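Local coordinates for structural protein ORF273 (Acidianus two-tailed virus, PDB 4ART), which is a thermo- and acid-stable structural protein of an archaeal virus virion, with a new fold and a molecular role that remains undefined, at residues 158-163 against 244-249; 168-173 against 200-205. All blocks are in the same frame, centred on the assembly; numbering follows the deposited sequence.

Contact 1 of 2, residues 158-163 against 244-249; sequences NIYDID and PTPYQV
With CG of Asn158 turned back beside its own backbone N (chi1 -70°) and CG of Gln248 swung anti to its backbone N (chi1 -171°), the two amide-bearing chains run side by side, pointing the same way. They meet where Gln248 NE2 donates to Asn158 OD1 at 2.9 Å. This bond is well bent at the hydrogen, and the donor is tilted from the carbonyl plane of Asn158. The amide planes stand steeply to each other, so the two groups neither stack nor lie in a common plane. Gln248 CG, 3.1 Å from Asn158 OD1, comes almost as near as its NE2, packing the acceptor against the aliphatic part of the chain.

The backbones define the motif: the end of strand 154-161 pairs antiparallel with the start of strand 247-253, neighbours in the interior of the seven-stranded mixed sheet. Ile159 and Tyr247 form a hydrogen-bonded pair. Ile159 N reaches Tyr247 O at 2.8 Å, while Tyr247 N returns to Ile159 O at 2.9 Å. Asn158 and Gln248 are the adjoining non-hydrogen-bonded pair, their side chains on the other face of the sheet from those of Ile159 and Tyr247.

On the Ile159 face, Ile159 CB lies 4.1 Å from Tyr247 CB, beneath helix 23-44, where Tyr247 OH hydrogen-bonds Glu29. Beyond the paired residues, Pro246 sets its CB over one face of the Tyr160 ring, 3.8 Å from the centroid and 20° off the normal, a CH-pi contact displaced toward the CE2 rim. On the far side, backbone bonds from Asn158 to His142 and from Tyr160 to Tyr140 join the same strand to 139-146.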
loop_
_atom_site.group_PDB
_atom_site.type_symbol
_atom_site.label_atom_id
_atom_site.label_comp_id
_atom_site.label_asym_id
_atom_site.label_seq_id
_atom_site.Cartn_x
_atom_site.Cartn_y
_atom_site.Cartn_z
ATOM N N ASN A 158 -6.237 14.729 -7.823
ATOM C CA ASN A 158 -6.855 15.116 -6.538
ATOM C C ASN A 158 -5.914 16.018 -5.762
ATOM O O ASN A 158 -4.827 15.594 -5.410
ATOM C CB ASN A 158 -7.191 13.861 -5.693
ATOM C CG ASN A 158 -8.331 13.065 -6.280
ATOM O OD1 ASN A 158 -9.327 13.606 -6.690
ATOM N ND2 ASN A 158 -8.088 11.836 -6.675
ATOM N N ILE A 159 -6.347 17.252 -5.477
ATOM C CA ILE A 159 -5.553 18.243 -4.767
ATOM C C ILE A 159 -6.062 18.463 -3.351
ATOM O O ILE A 159 -7.184 18.922 -3.147
ATOM C CB ILE A 159 -5.441 19.547 -5.600
ATOM C CG1 ILE A 159 -4.858 19.245 -7.005
ATOM C CG2 ILE A 159 -4.607 20.551 -4.859
ATOM C CD1 ILE A 159 -5.083 20.288 -7.988
ATOM N N TYR A 160 -5.197 18.193 -2.369
ATOM C CA TYR A 160 -5.527 18.347 -0.945
ATOM C C TYR A 160 -4.704 19.471 -0.368
ATOM O O TYR A 160 -3.504 19.539 -0.603
ATOM C CB TYR A 160 -5.177 17.048 -0.172
ATOM C CG TYR A 160 -5.888 15.802 -0.664
ATOM C CD1 TYR A 160 -5.368 15.045 -1.709
ATOM C CD2 TYR A 160 -7.108 15.403 -0.110
ATOM C CE1 TYR A 160 -6.038 13.923 -2.190
ATOM C CE2 TYR A 160 -7.772 14.273 -0.566
ATOM C CZ TYR A 160 -7.242 13.543 -1.614
ATOM O OH TYR A 160 -7.889 12.411 -2.032
ATOM N N ASP A 161 -5.331 20.297 0.441
ATOM C CA ASP A 161 -4.684 21.368 1.197
ATOM C C ASP A 161 -4.141 20.662 2.441
ATOM O O ASP A 161 -4.920 20.081 3.192
ATOM C CB ASP A 161 -5.718 22.450 1.600
ATOM C CG ASP A 161 -5.106 23.576 2.424
ATOM O OD1 ASP A 161 -5.050 23.450 3.649
ATOM O OD2 ASP A 161 -4.637 24.544 1.838
ATOM N N ILE A 162 -2.824 20.704 2.655
ATOM C CA ILE A 162 -2.166 20.004 3.764
ATOM C C ILE A 162 -2.652 20.442 5.154
ATOM O O ILE A 162 -2.910 19.583 5.984
ATOM C CB ILE A 162 -0.599 19.981 3.593
ATOM C CG1 ILE A 162 -0.215 19.166 2.318
ATOM C CG2 ILE A 162 0.114 19.444 4.865
ATOM C CD1 ILE A 162 1.175 19.297 1.855
ATOM N N ASP A 163 -2.794 21.755 5.395
ATOM C CA ASP A 163 -3.264 22.294 6.678
ATOM C C ASP A 163 -4.640 21.775 7.039
ATOM O O ASP A 163 -4.875 21.396 8.186
ATOM C CB ASP A 163 -3.353 23.838 6.627
ATOM C CG ASP A 163 -2.047 24.580 6.525
ATOM O OD1 ASP A 163 -1.000 23.983 6.856
ATOM O OD2 ASP A 163 -2.077 25.785 6.172
ATOM N N PRO A 244 -11.684 17.787 4.474
ATOM C CA PRO A 244 -11.771 18.732 3.348
ATOM C C PRO A 244 -11.915 18.011 1.987
ATOM O O PRO A 244 -11.240 17.022 1.711
ATOM C CB PRO A 244 -10.439 19.492 3.443
ATOM C CG PRO A 244 -9.482 18.484 4.044
ATOM C CD PRO A 244 -10.316 17.738 5.049
ATOM N N THR A 245 -12.817 18.495 1.157
ATOM C CA THR A 245 -13.044 17.947 -0.166
ATOM C C THR A 245 -11.799 18.289 -1.037
ATOM O O THR A 245 -11.429 19.479 -1.107
ATOM C CB THR A 245 -14.349 18.569 -0.791
ATOM O OG1 THR A 245 -15.428 18.431 0.120
ATOM C CG2 THR A 245 -14.747 17.878 -2.058
ATOM N N PRO A 246 -11.161 17.297 -1.709
ATOM C CA PRO A 246 -10.062 17.643 -2.626
ATOM C C PRO A 246 -10.578 18.340 -3.896
ATOM O O PRO A 246 -11.705 18.109 -4.304
ATOM C CB PRO A 246 -9.471 16.275 -3.015
ATOM C CG PRO A 246 -10.584 15.355 -2.933
ATOM C CD PRO A 246 -11.479 15.856 -1.790
ATOM N N TYR A 247 -9.755 19.162 -4.522
ATOM C CA TYR A 247 -10.114 19.767 -5.788
ATOM C C TYR A 247 -9.759 18.687 -6.789
ATOM O O TYR A 247 -8.614 18.241 -6.855
ATOM C CB TYR A 247 -9.290 21.016 -6.008
ATOM C CG TYR A 247 -9.769 21.873 -7.144
ATOM C CD1 TYR A 247 -10.683 22.902 -6.929
ATOM C CD2 TYR A 247 -9.254 21.710 -8.430
ATOM C CE1 TYR A 247 -11.049 23.764 -7.956
ATOM C CE2 TYR A 247 -9.589 22.581 -9.454
ATOM C CZ TYR A 247 -10.494 23.600 -9.213
ATOM O OH TYR A 247 -10.874 24.420 -10.231
ATOM N N GLN A 248 -10.768 18.185 -7.489
ATOM C CA GLN A 248 -10.616 17.033 -8.373
ATOM C C GLN A 248 -10.748 17.377 -9.851
ATOM O O GLN A 248 -11.755 17.966 -10.261
ATOM C CB GLN A 248 -11.630 15.967 -7.941
ATOM C CG GLN A 248 -11.482 14.613 -8.619
ATOM C CD GLN A 248 -12.417 13.618 -7.968
ATOM O OE1 GLN A 248 -13.386 13.187 -8.584
ATOM N NE2 GLN A 248 -12.162 13.246 -6.692
ATOM N N VAL A 249 -9.700 17.054 -10.653
ATOM C CA VAL A 249 -9.698 17.337 -12.114
ATOM C C VAL A 249 -9.447 16.042 -12.880
ATOM O O VAL A 249 -8.524 15.301 -12.531
ATOM C CB VAL A 249 -8.751 18.500 -12.557
ATOM C CG1 VAL A 249 -8.889 18.815 -14.040
ATOM C CG2 VAL A 249 -8.981 19.748 -11.730
#

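Contact 2 of 2, residues 168-173 against 200-205; sequences ALRIPQ and EEQPIL
The Arg170 guanidinium takes Gln202 OE1 at its edge, practically in its plane, while the Gln202 amide itself is turned 61° against it. Arg170 NH1 donates to Gln202 OE1 over 3.0 Å, nearly straight, although seen from the acceptor the donor is tilted from the carbonyl plane. At the other end of the amide, Gln202 NE2 has Leu169 O in the amide plane at 2.8 Å, with an N-H...O angle of 171°, the donor being tilted from the carbonyl plane of Leu169.

The backbone receiving that bond is a Schellman motif: Arg170 has positive phi, and two bonds run back into the last turn of the preceding helix. Arg170 is also the N-cap of helix 171-179, so Gln202 binds the tight junction between two successive helices from the chain just past helix 188-201. Its amide engages one main-chain and one side-chain partner across the contact, and NE2 also bonds Val198 O near the end of helix 188-201. The amide oxygen and nitrogen are thereby assigned consistently, and rotation of this buried group is restrained from both ends.

The two side chains slide past each other in opposite directions: the Arg170 chain bends at chi3 (65°), its CD passing 3.4 Å from Gln202 OE1 before NH1 turns to the same oxygen. Ile204 fills in beside them. Its CD1 lies 3.9 Å from Arg170 CG and a similar distance from Leu169 O, contacting both the arginine's aliphatic portion and the turn. Tyr210 of helix 210-221 packs on both Leu169 and Ile204. Glu200 of helix 188-201 hydrogen-bonds Thr209 of the second subunit through OE1, placing this part of the chain near the dimer contact. Ile204 CD1 approaches Ala168 O to 3.3 Å.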
loop_
_atom_site.group_PDB
_atom_site.type_symbol
_atom_site.label_atom_id
_atom_site.label_comp_id
_atom_site.label_asym_id
_atom_site.label_seq_id
_atom_site.Cartn_x
_atom_site.Cartn_y
_atom_site.Cartn_z
ATOM N N ALA A 168 -8.274 18.070 10.109
ATOM C CA ALA A 168 -9.319 17.027 10.110
ATOM C C ALA A 168 -8.813 15.735 10.746
ATOM O O ALA A 168 -9.606 14.972 11.281
ATOM C CB ALA A 168 -9.799 16.758 8.689
ATOM N N LEU A 169 -7.499 15.490 10.666
ATOM C CA LEU A 169 -6.846 14.319 11.235
ATOM C C LEU A 169 -6.498 14.557 12.696
ATOM O O LEU A 169 -5.981 13.650 13.359
ATOM C CB LEU A 169 -5.575 13.951 10.420
ATOM C CG LEU A 169 -5.822 13.219 9.107
ATOM C CD1 LEU A 169 -4.558 13.215 8.234
ATOM C CD2 LEU A 169 -6.358 11.785 9.372
ATOM N N ARG A 170 -6.760 15.780 13.201
ATOM C CA ARG A 170 -6.516 16.267 14.571
ATOM C C ARG A 170 -5.024 16.312 14.882
ATOM O O ARG A 170 -4.630 16.388 16.054
ATOM C CB ARG A 170 -7.300 15.482 15.651
ATOM C CG ARG A 170 -8.833 15.542 15.530
ATOM C CD ARG A 170 -9.526 14.807 16.669
ATOM N NE ARG A 170 -9.276 15.427 17.978
ATOM C CZ ARG A 170 -8.441 14.951 18.903
ATOM N NH1 ARG A 170 -7.760 13.828 18.682
ATOM N NH2 ARG A 170 -8.280 15.592 20.053
ATOM N N ILE A 171 -4.199 16.321 13.824
ATOM C CA ILE A 171 -2.751 16.392 13.958
ATOM C C ILE A 171 -2.297 17.581 14.826
ATOM O O ILE A 171 -1.481 17.338 15.712
ATOM C CB ILE A 171 -2.006 16.224 12.608
ATOM C CG1 ILE A 171 -2.072 14.762 12.133
ATOM C CG2 ILE A 171 -0.554 16.684 12.711
ATOM C CD1 ILE A 171 -1.731 14.509 10.674
ATOM N N PRO A 172 -2.796 18.842 14.659
ATOM C CA PRO A 172 -2.302 19.947 15.505
ATOM C C PRO A 172 -2.490 19.745 17.002
ATOM O O PRO A 172 -1.561 20.037 17.763
ATOM C CB PRO A 172 -3.087 21.159 14.990
ATOM C CG PRO A 172 -3.409 20.804 13.580
ATOM C CD PRO A 172 -3.751 19.354 13.664
ATOM N N GLN A 173 -3.682 19.235 17.416
ATOM C CA GLN A 173 -4.031 18.944 18.820
ATOM C C GLN A 173 -3.136 17.853 19.401
ATOM O O GLN A 173 -2.710 17.978 20.545
ATOM C CB GLN A 173 -5.500 18.500 18.957
ATOM C CG GLN A 173 -6.504 19.517 18.480
ATOM C CD GLN A 173 -6.983 19.267 17.073
ATOM O OE1 GLN A 173 -6.198 19.160 16.118
ATOM N NE2 GLN A 173 -8.307 19.330 16.896
ATOM N N GLU A 200 -3.781 4.876 14.525
ATOM C CA GLU A 200 -4.192 3.614 15.172
ATOM C C GLU A 200 -4.924 3.731 16.500
ATOM O O GLU A 200 -5.374 2.705 17.025
ATOM C CB GLU A 200 -2.943 2.755 15.425
ATOM C CG GLU A 200 -2.111 2.455 14.206
ATOM C CD GLU A 200 -0.835 1.744 14.585
ATOM O OE1 GLU A 200 -0.889 0.516 14.795
ATOM O OE2 GLU A 200 0.225 2.398 14.653
ATOM N N GLU A 201 -5.011 4.930 17.082
ATOM C CA GLU A 201 -5.655 5.067 18.394
ATOM C C GLU A 201 -6.929 5.875 18.445
ATOM O O GLU A 201 -7.946 5.383 18.942
ATOM C CB GLU A 201 -4.655 5.461 19.503
ATOM C CG GLU A 201 -3.510 4.458 19.653
ATOM C CD GLU A 201 -2.468 4.740 20.720
ATOM O OE1 GLU A 201 -2.253 5.923 21.067
ATOM O OE2 GLU A 201 -1.828 3.767 21.179
ATOM N N GLN A 202 -6.891 7.105 17.942
ATOM C CA GLN A 202 -8.065 7.980 18.006
ATOM C C GLN A 202 -9.216 7.532 17.095
ATOM O O GLN A 202 -8.959 7.246 15.920
ATOM C CB GLN A 202 -7.685 9.443 17.689
ATOM C CG GLN A 202 -7.282 9.645 16.216
ATOM C CD GLN A 202 -7.100 11.055 15.750
ATOM O OE1 GLN A 202 -7.579 12.014 16.354
ATOM N NE2 GLN A 202 -6.484 11.188 14.586
ATOM N N PRO A 203 -10.491 7.523 17.562
ATOM C CA PRO A 203 -11.577 7.293 16.598
ATOM C C PRO A 203 -11.722 8.589 15.795
ATOM O O PRO A 203 -12.003 9.661 16.340
ATOM C CB PRO A 203 -12.801 6.982 17.464
ATOM C CG PRO A 203 -12.499 7.556 18.824
ATOM C CD PRO A 203 -11.006 7.876 18.908
ATOM N N ILE A 204 -11.458 8.499 14.515
ATOM C CA ILE A 204 -11.502 9.662 13.661
ATOM C C ILE A 204 -12.732 9.700 12.743
ATOM O O ILE A 204 -13.241 10.787 12.506
ATOM C CB ILE A 204 -10.123 9.898 12.944
ATOM C CG1 ILE A 204 -9.983 11.317 12.374
ATOM C CG2 ILE A 204 -9.804 8.810 11.870
ATOM C CD1 ILE A 204 -9.650 12.397 13.404
ATOM N N LEU A 205 -13.225 8.546 12.238
ATOM C CA LEU A 205 -14.354 8.528 11.284
ATOM C C LEU A 205 -15.361 7.468 11.645
ATOM O O LEU A 205 -15.012 6.290 11.646
ATOM C CB LEU A 205 -13.827 8.298 9.837
ATOM C CG LEU A 205 -13.086 9.475 9.176
ATOM C CD1 LEU A 205 -12.259 9.012 7.999
ATOM C CD2 LEU A 205 -14.046 10.631 8.805
#

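In the fold
From the N terminus, the chain first passes helix 23-44, which later packs on the face of contact 1 carrying Ile159 and Tyr247. Strand 154-161 then supplies the first half of contact 1 and runs directly into helix 162-168 and the opening segment of contact 2. Contact 2 closes the smaller loop at 200-205, after helices 171-179 and 188-201; the chain continues through helices 210-221 and 229-242 before 244-249 closes contact 1. Contact 2 is thus wholly enclosed by the larger, mainly helical excursion from the sheet. Although their centres are 18 Å apart, the two meet where Pro244 CD packs 3.8 Å from Ala168 CB, joining the loop that leads back into the sheet to the end of helix 162-168.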